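Exotoxin type A (Streptococcus pyogenes phage T12, PDB 1FNU) probably acts as a secreted superantigen toxin of the staphylococcal/streptococcal family, the erythrogenic toxin associated with scarlet fever. Local coordinates at residues K115-V119 against S130-E134. Sequence-based numbering, arbitrary orientation.
Sequences KKIVV and SFDIE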
loop_
_atom_site.group_PDB
_atom_site.type_symbol
_atom_site.label_atom_id
_atom_site.label_comp_id
_atom_site.label_asym_id
_atom_site.label_seq_id
_atom_site.Cartn_x
_atom_site.Cartn_y
_atom_site.Cartn_z
ATOM N N LYS A 115 -10.488 21.394 33.801
ATOM C CA LYS A 115 -9.366 21.537 34.700
ATOM C C LYS A 115 -8.449 22.430 33.881
ATOM O O LYS A 115 -8.321 22.255 32.669
ATOM C CB LYS A 115 -8.726 20.165 34.998
ATOM C CG LYS A 115 -8.050 20.055 36.357
ATOM C CD LYS A 115 -6.798 20.925 36.420
ATOM C CE LYS A 115 -6.621 21.673 37.758
ATOM N NZ LYS A 115 -6.066 20.988 38.953
ATOM N N LYS A 116 -7.900 23.455 34.500
ATOM C CA LYS A 116 -7.022 24.332 33.770
ATOM C C LYS A 116 -5.619 23.922 34.170
ATOM O O LYS A 116 -5.315 23.762 35.341
ATOM C CB LYS A 116 -7.311 25.834 34.075
ATOM C CG LYS A 116 -8.534 26.425 33.287
ATOM C CD LYS A 116 -8.562 27.988 33.106
ATOM C CE LYS A 116 -8.944 28.783 34.400
ATOM N NZ LYS A 116 -8.738 30.314 34.291
ATOM N N ILE A 117 -4.745 23.713 33.199
ATOM C CA ILE A 117 -3.398 23.324 33.579
ATOM C C ILE A 117 -2.401 24.337 33.044
ATOM O O ILE A 117 -2.364 24.644 31.836
ATOM C CB ILE A 117 -3.088 21.901 33.066
ATOM C CG1 ILE A 117 -4.192 20.941 33.562
ATOM C CG2 ILE A 117 -1.704 21.483 33.488
ATOM C CD1 ILE A 117 -3.974 19.525 33.123
ATOM N N VAL A 118 -1.609 24.895 33.945
ATOM C CA VAL A 118 -0.611 25.884 33.554
ATOM C C VAL A 118 0.601 25.206 32.912
ATOM O O VAL A 118 1.144 24.231 33.451
ATOM C CB VAL A 118 -0.233 26.746 34.779
ATOM C CG1 VAL A 118 1.190 27.242 34.683
ATOM C CG2 VAL A 118 -1.247 27.903 34.868
ATOM N N VAL A 119 0.991 25.695 31.725
ATOM C CA VAL A 119 2.113 25.099 31.000
ATOM C C VAL A 119 3.338 25.977 31.073
ATOM O O VAL A 119 3.311 27.098 30.608
ATOM C CB VAL A 119 1.722 24.825 29.494
ATOM C CG1 VAL A 119 2.903 24.285 28.729
ATOM C CG2 VAL A 119 0.541 23.845 29.421
ATOM N N SER A 130 4.141 31.210 30.129
ATOM C CA SER A 130 3.179 30.299 30.669
ATOM C C SER A 130 1.896 30.599 29.976
ATOM O O SER A 130 1.606 31.758 29.687
ATOM C CB SER A 130 2.960 30.496 32.169
ATOM O OG SER A 130 4.046 29.979 32.885
ATOM N N PHE A 131 1.166 29.534 29.670
ATOM C CA PHE A 131 -0.161 29.614 29.100
ATOM C C PHE A 131 -0.900 28.424 29.726
ATOM O O PHE A 131 -0.303 27.549 30.368
ATOM C CB PHE A 131 -0.180 29.538 27.573
ATOM C CG PHE A 131 0.426 28.295 26.990
ATOM C CD1 PHE A 131 1.807 28.168 26.843
ATOM C CD2 PHE A 131 -0.395 27.255 26.558
ATOM C CE1 PHE A 131 2.382 27.034 26.276
ATOM C CE2 PHE A 131 0.179 26.089 25.979
ATOM C CZ PHE A 131 1.550 25.982 25.839
ATOM N N ASP A 132 -2.208 28.449 29.560
ATOM C CA ASP A 132 -3.105 27.442 30.064
ATOM C C ASP A 132 -3.666 26.554 28.931
ATOM O O ASP A 132 -3.935 27.034 27.842
ATOM C CB ASP A 132 -4.354 28.093 30.717
ATOM C CG ASP A 132 -4.035 28.969 31.919
ATOM O OD1 ASP A 132 -3.519 28.430 32.939
ATOM O OD2 ASP A 132 -4.327 30.198 31.837
ATOM N N ILE A 133 -3.816 25.261 29.218
ATOM C CA ILE A 133 -4.523 24.362 28.300
ATOM C C ILE A 133 -5.639 23.902 29.268
ATOM O O ILE A 133 -5.613 24.235 30.466
ATOM C CB ILE A 133 -3.671 23.168 27.762
ATOM C CG1 ILE A 133 -3.139 22.313 28.894
ATOM C CG2 ILE A 133 -2.502 23.691 26.978
ATOM C CD1 ILE A 133 -2.589 20.985 28.423
ATOM N N GLU A 134 -6.615 23.170 28.746
ATOM C CA GLU A 134 -7.777 22.724 29.520
ATOM C C GLU A 134 -8.234 21.389 29.034
ATOM O O GLU A 134 -8.174 21.149 27.846
ATOM C CB GLU A 134 -8.999 23.568 29.240
ATOM C CG GLU A 134 -9.085 24.939 29.697
ATOM C CD GLU A 134 -10.505 25.424 29.391
ATOM O OE1 GLU A 134 -10.846 25.596 28.198
ATOM O OE2 GLU A 134 -11.312 25.569 30.344
#
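With chi1 at 58°, CG of Phe131 sits between its own backbone N and carbonyl carbon, and this turn lays the ring against Val119, whose CG1 stands trans to its backbone N (chi1 177°). The result is a CH-pi contact: Val119 CB lies 3.9 Å from the centroid of the Phe131 ring, over its face, while Val119 CG1 reaches Phe131 CZ at 3.6 Å. The other branch, Val119 CG2, meets Ile133 CG2 at 3.9 Å, the two side chains running nearly perpendicular, so the two methyl branches of one valine meet Phe131 and Ile133, alternate residues of the facing strand. Ile117 adds a looser touch to Ile133 on the same face. Backbone pairing is antiparallel. Ile117-Ile133 and Val119-Phe131 are the hydrogen-bonded pairs, Lys116-Glu134 and Val118-Asp132 the non-hydrogen-bonded ones. Hydrogen bonds run from Ile117 N to Ile133 O (2.9 Å) and from Ile133 N to Ile117 O (3.1 Å). The hydrogen bond from Val119 N to Phe131 O is short (2.6 Å) and nearly along the C=O axis; the return bond, Phe131 N to Val119 O, is weak at 3.4 Å. On the exposed face, Lys116 and Glu134 run alongside each other through their CG methylenes without a salt bridge, Lys116 NZ and Glu134 OE2 being 6.7 Å apart. Helix 142-157 covers the buried face, Tyr152 stacking on Phe131. Strands 110-123 and 126-135 thus form a hairpin at one side of the mixed sheet, packed on a helix as in the beta-grasp fold.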